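Local coordinates for protein CsoZ (Staphylococcus aureus, PDB 6FF1) that probably acts as a copper metallochaperone in copper homeostasis, built on a heavy-metal-associated domain, at residues Ile12-Val18 and Asn35-Ile39; Ile29-Gln33 and Val45-Ala51. All blocks are in the same frame, centred on the assembly; numbering follows the deposited sequence. Where two conformers were deposited one is given.

Contact 1 (Ile12-Val18 and Asn35-Ile39). With CA (calcium ion), chain B.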
ATOM      1  N   ILE A  12       4.959  -0.985   9.921  1.00 12.33           N
ATOM      2  CA  ILE A  12       5.850  -1.617   9.003  1.00 12.44           C
ATOM      3  C   ILE A  12       7.266  -1.304   9.497  1.00 14.37           C
ATOM      4  O   ILE A  12       7.658  -0.150   9.604  1.00 15.94           O
ATOM      5  CB  ILE A  12       5.671  -1.157   7.559  1.00 12.54           C
ATOM      6  CG1 ILE A  12       4.225  -1.334   7.103  1.00 12.46           C
ATOM      7  CG2 ILE A  12       6.678  -1.829   6.665  1.00 14.46           C
ATOM      8  CD1 ILE A  12       3.956  -0.630   5.771  1.00 14.76           C
ATOM      9  N   GLU A  13       8.024  -2.356   9.799  1.00 11.18           N
ATOM     10  CA  GLU A  13       9.302  -2.208  10.466  1.00 11.42           C
ATOM     11  C   GLU A  13      10.460  -2.895   9.806  1.00 12.25           C
ATOM     12  O   GLU A  13      11.586  -2.460  10.072  1.00 13.55           O
ATOM     13  CB  GLU A  13       9.185  -2.638  11.914  1.00 11.71           C
ATOM     14  CG  GLU A  13       8.270  -1.738  12.696  1.00 12.51           C
ATOM     15  CD  GLU A  13       8.036  -2.058  14.139  1.00 12.96           C
ATOM     16  OE1 GLU A  13       8.447  -3.105  14.608  1.00 13.89           O
ATOM     17  OE2 GLU A  13       7.402  -1.251  14.818  1.00 15.24           O
ATOM     18  N   THR A  14      10.261  -3.916   9.003  1.00 11.99           N
ATOM     19  CA  THR A  14      11.389  -4.639   8.445  1.00 12.50           C
ATOM     20  C   THR A  14      11.368  -4.598   6.947  1.00 12.28           C
ATOM     21  O   THR A  14      10.325  -4.441   6.292  1.00 13.64           O
ATOM     22  CB  THR A  14      11.405  -6.087   8.879  1.00 13.62           C
ATOM     23  OG1 THR A  14      10.363  -6.804   8.236  1.00 14.30           O
ATOM     24  CG2 THR A  14      11.359  -6.218  10.377  1.00 14.93           C
ATOM     25  N   GLU A  15      12.523  -4.847   6.358  1.00 14.61           N
ATOM     26  CA  GLU A  15      12.622  -4.953   4.908  1.00 15.71           C
ATOM     27  C   GLU A  15      11.769  -6.076   4.335  1.00 14.90           C
ATOM     28  O   GLU A  15      11.147  -5.904   3.255  1.00 16.08           O
ATOM     29  CB  GLU A  15      14.087  -5.183   4.465  1.00 19.94           C
ATOM     30  CG  GLU A  15      14.905  -3.960   4.584  1.00 25.65           C
ATOM     31  CD  GLU A  15      16.251  -4.023   3.847  1.00 29.20           C
ATOM     32  OE1 GLU A  15      16.748  -5.140   3.626  1.00 35.16           O
ATOM     33  OE2 GLU A  15      16.813  -2.927   3.562  1.00 48.85           O
ATOM     34  N   GLU A  16      11.660  -7.161   5.058  1.00 14.65           N
ATOM     35  CA  GLU A  16      10.847  -8.245   4.618  1.00 16.76           C
ATOM     36  C   GLU A  16       9.364  -7.825   4.589  1.00 14.88           C
ATOM     37  O   GLU A  16       8.622  -8.165   3.638  1.00 16.77           O
ATOM     38  CB  GLU A  16      11.025  -9.485   5.482  1.00 19.21           C
ATOM     39  CG  GLU A  16      10.120 -10.682   5.164  1.00 29.10           C
ATOM     40  CD  GLU A  16      10.549 -11.952   5.967  1.00 47.66           C
ATOM     41  OE1 GLU A  16      11.645 -11.936   6.604  1.00 73.76           O
ATOM     42  OE2 GLU A  16       9.797 -12.967   5.969  1.00 66.89           O
ATOM     43  N   GLN A  17       8.932  -7.128   5.616  1.00 13.70           N
ATOM     44  CA  GLN A  17       7.573  -6.620   5.640  1.00 13.02           C
ATOM     45  C   GLN A  17       7.302  -5.720   4.477  1.00 12.57           C
ATOM     46  O   GLN A  17       6.230  -5.792   3.850  1.00 13.52           O
ATOM     47  CB  GLN A  17       7.298  -5.946   6.929  1.00 13.09           C
ATOM     48  CG  GLN A  17       7.161  -6.844   8.147  1.00 13.25           C
ATOM     49  CD  GLN A  17       7.074  -6.097   9.442  1.00 14.08           C
ATOM     50  OE1 GLN A  17       7.663  -5.032   9.568  1.00 17.73           O
ATOM     51  NE2 GLN A  17       6.359  -6.623  10.416  1.00 15.86           N
ATOM     52  N   VAL A  18       8.241  -4.822   4.178  1.00 12.48           N
ATOM     53  CA  VAL A  18       8.103  -3.906   3.082  1.00 12.22           C
ATOM     54  C   VAL A  18       7.991  -4.655   1.768  1.00 14.12           C
ATOM     55  O   VAL A  18       7.138  -4.348   0.933  1.00 14.50           O
ATOM     56  CB  VAL A  18       9.247  -2.877   3.039  1.00 13.84           C
ATOM     57  CG1 VAL A  18       9.259  -2.132   1.723  1.00 14.61           C
ATOM     58  CG2 VAL A  18       9.207  -1.969   4.232  1.00 14.42           C
ATOM     59  N   ASN A  35       5.366   2.413  -3.883  1.00 13.50           N
ATOM     60  CA  ASN A  35       6.587   2.629  -3.121  1.00 14.67           C
ATOM     61  C   ASN A  35       6.268   2.723  -1.670  1.00 12.72           C
ATOM     62  O   ASN A  35       5.332   3.427  -1.312  1.00 15.12           O
ATOM     63  CB  ASN A  35       7.280   3.928  -3.521  1.00 17.82           C
ATOM     64  CG  ASN A  35       8.532   4.154  -2.760  1.00 26.22           C
ATOM     65  OD1 ASN A  35       8.573   4.940  -1.795  1.00 30.47           O
ATOM     66  ND2 ASN A  35       9.548   3.441  -3.172  1.00 27.20           N
ATOM     67  N   ILE A  36       7.030   2.049  -0.835  1.00 13.04           N
ATOM     68  CA  ILE A  36       6.866   2.078   0.577  1.00 12.89           C
ATOM     69  C   ILE A  36       8.137   2.628   1.208  1.00 13.87           C
ATOM     70  O   ILE A  36       9.202   2.104   0.978  1.00 17.15           O
ATOM     71  CB  ILE A  36       6.551   0.748   1.136  1.00 17.31           C
ATOM     72  CG1 ILE A  36       5.307   0.166   0.410  1.00 17.37           C
ATOM     73  CG2 ILE A  36       6.368   0.831   2.634  1.00 18.58           C
ATOM     74  CD1 ILE A  36       4.765  -1.119   0.980  1.00 20.83           C
ATOM     75  N   ASN A  37       7.998   3.684   1.991  1.00 13.12           N
ATOM     76  CA  ASN A  37       9.104   4.277   2.731  1.00 13.71           C
ATOM     77  C   ASN A  37       9.089   3.724   4.123  1.00 13.41           C
ATOM     78  O   ASN A  37       8.195   3.997   4.928  1.00 14.61           O
ATOM     79  CB  ASN A  37       8.967   5.771   2.718  1.00 16.16           C
ATOM     80  CG  ASN A  37      10.108   6.503   3.418  1.00 18.54           C
ATOM     81  OD1 ASN A  37      10.535   6.120   4.478  1.00 20.05           O
ATOM     82  ND2 ASN A  37      10.496   7.624   2.864  1.00 24.19           N
ATOM     83  N   ILE A  38      10.118   2.932   4.459  1.00 14.55           N
ATOM     84  CA  ILE A  38      10.128   2.292   5.747  1.00 14.78           C
ATOM     85  C   ILE A  38      10.319   3.252   6.913  1.00 15.84           C
ATOM     86  O   ILE A  38       9.884   2.960   8.029  1.00 17.90           O
ATOM     87  CB  ILE A  38      11.212   1.162   5.757  1.00 14.98           C
ATOM     88  CG1 ILE A  38      10.984   0.173   6.890  1.00 16.34           C
ATOM     89  CG2 ILE A  38      12.600   1.718   5.795  1.00 14.74           C
ATOM     90  CD1 ILE A  38      11.892  -1.025   6.789  1.00 17.15           C
ATOM     91  N   ILE A  39      10.962   4.373   6.680  1.00 13.74           N
ATOM     92  CA  ILE A  39      11.170   5.296   7.792  1.00 14.75           C
ATOM     93  C   ILE A  39       9.876   5.995   8.222  1.00 14.91           C
ATOM     94  O   ILE A  39       9.520   6.008   9.404  1.00 18.45           O
ATOM     95  CB  ILE A  39      12.228   6.360   7.435  1.00 16.99           C
ATOM     96  CG1 ILE A  39      13.580   5.689   7.195  1.00 19.58           C
ATOM     97  CG2 ILE A  39      12.287   7.398   8.577  1.00 19.04           C
ATOM     98  CD1 ILE A  39      14.596   6.604   6.631  1.00 21.05           C
TER
HETATM   99 CA    CA B 101       7.388  -2.521  16.826  1.00 12.59          CA
HETATM  100  O   HOH W   1       7.210   2.266   8.514  1.00 19.41           O
HETATM  101  O   HOH W   2       5.844  -0.669  17.218  1.00 17.26           O

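Contact 2 (Ile29-Gln33 and Val45-Ala51)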
ATOM      1  N   ILE A  29      -4.819  -6.247  -9.315  1.00 12.90           N
ATOM      2  CA  ILE A  29      -5.159  -5.742 -10.629  1.00 13.02           C
ATOM      3  C   ILE A  29      -5.522  -4.271 -10.551  1.00 12.40           C
ATOM      4  O   ILE A  29      -6.311  -3.890  -9.704  1.00 13.95           O
ATOM      5  CB  ILE A  29      -6.252  -6.540 -11.298  1.00 14.67           C
ATOM      6  CG1 ILE A  29      -5.825  -7.994 -11.444  1.00 17.25           C
ATOM      7  CG2 ILE A  29      -6.596  -5.914 -12.651  1.00 14.58           C
ATOM      8  CD1 ILE A  29      -4.694  -8.241 -12.367  1.00 19.35           C
ATOM      9  N   GLY A  30      -4.916  -3.452 -11.402  1.00 12.05           N
ATOM     10  CA  GLY A  30      -5.149  -2.020 -11.401  1.00 12.36           C
ATOM     11  C   GLY A  30      -4.137  -1.214 -10.645  1.00 12.08           C
ATOM     12  O   GLY A  30      -4.126   0.001 -10.776  1.00 13.10           O
ATOM     13  N   VAL A  31      -3.323  -1.893  -9.818  1.00 11.61           N
ATOM     14  CA  VAL A  31      -2.273  -1.165  -9.092  1.00 11.13           C
ATOM     15  C   VAL A  31      -0.998  -1.207  -9.927  1.00 11.58           C
ATOM     16  O   VAL A  31      -0.501  -2.285 -10.222  1.00 12.66           O
ATOM     17  CB  VAL A  31      -2.010  -1.756  -7.707  1.00 11.55           C
ATOM     18  CG1 VAL A  31      -0.850  -0.988  -7.075  1.00 13.18           C
ATOM     19  CG2 VAL A  31      -3.269  -1.656  -6.843  1.00 12.91           C
ATOM     20  N   HIS A  32      -0.485  -0.036 -10.234  0.50 11.19           N
ATOM     21  CA  HIS A  32       0.695   0.060 -11.060  0.50 12.44           C
ATOM     22  C   HIS A  32       1.842   0.422 -10.069  0.50 13.07           C
ATOM     23  O   HIS A  32       2.321  -0.394  -9.337  0.50 16.45           O
ATOM     24  CB  HIS A  32       0.405   0.990 -12.233  0.50 13.89           C
ATOM     25  CG  HIS A  32      -0.856   0.633 -12.966  0.50 12.96           C
ATOM     26  ND1 HIS A  32      -1.151  -0.658 -13.337  0.50 12.88           N
ATOM     27  CD2 HIS A  32      -1.908   1.380 -13.348  0.50 14.55           C
ATOM     28  CE1 HIS A  32      -2.326  -0.688 -13.932  0.50 13.12           C
ATOM     29  NE2 HIS A  32      -2.801   0.540 -13.976  0.50 14.29           N
ATOM     30  N   GLN A  33       2.182   1.622  -9.942  1.00 17.28           N
ATOM     31  CA  GLN A  33       3.364   2.030  -9.192  1.00 17.05           C
ATOM     32  C   GLN A  33       3.077   1.903  -7.686  1.00 16.04           C
ATOM     33  O   GLN A  33       2.026   2.338  -7.198  1.00 16.68           O
ATOM     34  CB  GLN A  33       3.766   3.439  -9.592  1.00 20.66           C
ATOM     35  CG  GLN A  33       4.259   3.599 -11.056  1.00 25.81           C
ATOM     36  CD  GLN A  33       3.232   4.143 -12.019  1.00 27.98           C
ATOM     37  OE1 GLN A  33       2.079   3.772 -11.956  1.00 26.96           O
ATOM     38  NE2 GLN A  33       3.638   5.014 -12.916  1.00 37.94           N
ATOM     39  N   VAL A  45       0.911   4.995  -4.018  1.00 12.85           N
ATOM     40  CA  VAL A  45       0.324   4.038  -4.923  1.00 12.37           C
ATOM     41  C   VAL A  45      -0.335   4.789  -6.059  1.00 12.38           C
ATOM     42  O   VAL A  45      -1.016   5.763  -5.838  1.00 14.38           O
ATOM     43  CB  VAL A  45      -0.661   3.155  -4.188  1.00 14.76           C
ATOM     44  CG1 VAL A  45      -0.108   2.229  -3.179  1.00 22.92           C
ATOM     45  CG2 VAL A  45      -1.750   3.908  -3.528  1.00 16.50           C
ATOM     46  N   SER A  46      -0.182   4.267  -7.277  1.00 12.71           N
ATOM     47  CA  SER A  46      -0.918   4.697  -8.451  1.00 12.83           C
ATOM     48  C   SER A  46      -1.759   3.537  -8.923  1.00 12.07           C
ATOM     49  O   SER A  46      -1.282   2.397  -9.043  1.00 13.45           O
ATOM     50  CB  SER A  46       0.021   5.114  -9.571  1.00 17.07           C
ATOM     51  OG  SER A  46       0.790   6.185  -9.149  1.00 22.99           O
ATOM     52  N   TYR A  47      -3.056   3.798  -9.113  1.00 12.34           N
ATOM     53  CA  TYR A  47      -3.959   2.696  -9.335  1.00 13.80           C
ATOM     54  C   TYR A  47      -5.216   3.160 -10.074  1.00 13.44           C
ATOM     55  O   TYR A  47      -5.549   4.328 -10.108  1.00 16.37           O
ATOM     56  CB  TYR A  47      -4.405   2.088  -7.993  1.00 13.22           C
ATOM     57  CG  TYR A  47      -5.144   3.038  -7.100  1.00 12.87           C
ATOM     58  CD1 TYR A  47      -4.465   3.868  -6.273  1.00 14.11           C
ATOM     59  CD2 TYR A  47      -6.523   3.164  -7.136  1.00 14.25           C
ATOM     60  CE1 TYR A  47      -5.113   4.839  -5.511  1.00 15.26           C
ATOM     61  CE2 TYR A  47      -7.158   4.091  -6.373  1.00 15.17           C
ATOM     62  CZ  TYR A  47      -6.463   4.911  -5.542  1.00 15.28           C
ATOM     63  OH  TYR A  47      -7.167   5.841  -4.782  1.00 17.55           O
ATOM     64  N   GLU A  48      -5.896   2.195 -10.629  1.00 13.46           N
ATOM     65  CA  GLU A  48      -7.162   2.384 -11.309  1.00 13.31           C
ATOM     66  C   GLU A  48      -8.064   1.210 -11.048  1.00 14.88           C
ATOM     67  O   GLU A  48      -7.612   0.104 -10.715  1.00 13.37           O
ATOM     68  CB  GLU A  48      -6.979   2.563 -12.806  1.00 15.31           C
ATOM     69  CG  GLU A  48      -6.376   1.343 -13.482  1.00 14.13           C
ATOM     70  CD  GLU A  48      -6.084   1.580 -14.964  1.00 15.55           C
ATOM     71  OE1 GLU A  48      -4.926   1.383 -15.368  1.00 16.46           O
ATOM     72  OE2 GLU A  48      -7.011   1.955 -15.736  1.00 18.09           O
ATOM     73  N   THR A  49      -9.381   1.423 -11.288  1.00 14.86           N
ATOM     74  CA  THR A  49     -10.381   0.365 -11.214  1.00 16.16           C
ATOM     75  C   THR A  49      -9.868  -0.861 -11.985  1.00 14.02           C
ATOM     76  O   THR A  49      -9.371  -0.687 -13.087  1.00 15.30           O
ATOM     77  CB  THR A  49     -11.683   0.864 -11.821  1.00 18.96           C
ATOM     78  OG1 THR A  49     -12.068   1.967 -11.037  1.00 23.70           O
ATOM     79  CG2 THR A  49     -12.760  -0.188 -11.834  1.00 21.46           C
ATOM     80  N   PRO A  50      -9.925  -2.052 -11.389  1.00 13.91           N
ATOM     81  CA  PRO A  50     -10.727  -2.415 -10.215  1.00 15.64           C
ATOM     82  C   PRO A  50     -10.145  -2.133  -8.836  1.00 16.95           C
ATOM     83  O   PRO A  50     -10.779  -2.401  -7.814  1.00 20.36           O
ATOM     84  CB  PRO A  50     -10.908  -3.940 -10.386  1.00 16.80           C
ATOM     85  CG  PRO A  50      -9.656  -4.361 -11.072  1.00 15.71           C
ATOM     86  CD  PRO A  50      -9.395  -3.253 -12.060  1.00 15.04           C
ATOM     87  N   ALA A  51      -8.884  -1.693  -8.822  1.00 14.42           N
ATOM     88  CA  ALA A  51      -8.257  -1.333  -7.550  1.00 14.47           C
ATOM     89  C   ALA A  51      -8.911  -0.048  -7.065  1.00 13.36           C
ATOM     90  O   ALA A  51      -9.288   0.791  -7.865  1.00 15.09           O
ATOM     91  CB  ALA A  51      -6.746  -1.149  -7.744  1.00 16.13           C
TER

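Contact 1 (Ile12-Val18 and Asn35-Ile39)
Ile38 and Val18 form the tight part of this contact. Ile38 has CG1 anti to its backbone N (chi1 -162°), which sends CD1 back over the start of the helix, where it sits 3.6 Å from Glu13 O. Val18 CG2 closes on the same Ile38 CD1 at 3.8 Å, the side chains crossing at about a right angle. The other valine branch, CG1, lies 4.0 Å from Ile36 CB as the side chains of Val18 and Ile36 slide past each other.

Toward solvent the contact loosens, and water takes over. One molecule donates to both Ile12 O (2.7 Å) and Ile38 O (2.8 Å), bridging two carbonyls. On the outer side of the loop Glu13 grips calcium with OE1 and OE2, at 2.5 and 2.4 Å. Thr14, at the N-cap, and Gln17 form a capping box (Gln17 N to Thr14 OG1, Thr14 N to Gln17 OE1); Glu13 N gives OE1 a second bond. In related copper chaperones this loop carries metal-binding cysteines; here it has none, and the metal seen is the calcium on Glu13.

Deeper in, Ile12 and Ile36 both reach Leu21, so the turn after strand 3-10, helix 15-26 and the end of strand 31-36 meet here.

Contact 2 (Ile29-Gln33 and Val45-Ala51)
This is an antiparallel strand pairing at the open end of the hairpin made by strands 31-36 and 42-47, extended by a turn that leads on to helix 53-62. Val31 and Tyr47 form a non-hydrogen-bonded pair, and the short strand segments run at 133° to each other. Beyond that pair Glu48 N donates to Gly30 O (2.8 Å). On its other side His32 N donates to Ser46 O (2.8 Å), but Ser46 N returns to Gln33 O (2.9 Å). His32 and Gln33 thus stand together opposite the single residue Ser46, which makes a beta bulge in an outermost strand of the sheet.

The fold is the ferredoxin-like sandwich of heavy-metal-associated domains, with both helices on one face of the sheet. On that face Val31 CG2 packs 3.6 Å from Ala51 CB, and Ile25 and Ile56 cover the valine from the two helices. Tyr47 turns its ring away from the strand pairing, and its OH is hydrogen-bonded to Asn5.

The other face carries His32, which is modelled in two conformations; in one of them NE2 donates to Glu48 OE1 at 2.7 Å, a histidine-carboxylate bond. The acceptor then lies close to the ring plane and uses its anti lone pair, with the carboxylate turned 85° from the ring. Glu48 CG stands between its backbone N and carbonyl carbon (chi1 63°), and the extended chain carries the carboxylate to the ring edge. In that same conformation Gly30 O sits over the centre of one ring face, 3.5 Å above it.

At the end, Ala51 N bonds Glu48 O around a cis Pro50, a type VI turn. Glu48 O also lies 3.3 Å from Gly30 CA, and Pro50 CG meets Ile29 CG2 at 3.8 Å.

From the N terminus, strand 3-10 leads into Ile12-Val18, helix 15-26 follows, and the chain turns back through Ile29-Gln33 along strand 31-36. Contact 1 closes when that strand runs out into Asn35-Ile39 beside the start of the helix, a loop of 16 intervening residues. The chain then reverses, and strand 42-47 brings Val45-Ala51 back to Ile29-Gln33, closing contact 2 over 11 residues before helix 53-62. The segments alternate, so the two closures cross instead of nesting. Strand 31-36 serves both: contact 1 ties its far end to the first helix, contact 2 its near end to the neighbouring strand. Their centres lie about 20 Å apart, on opposite sides of the chain's centre.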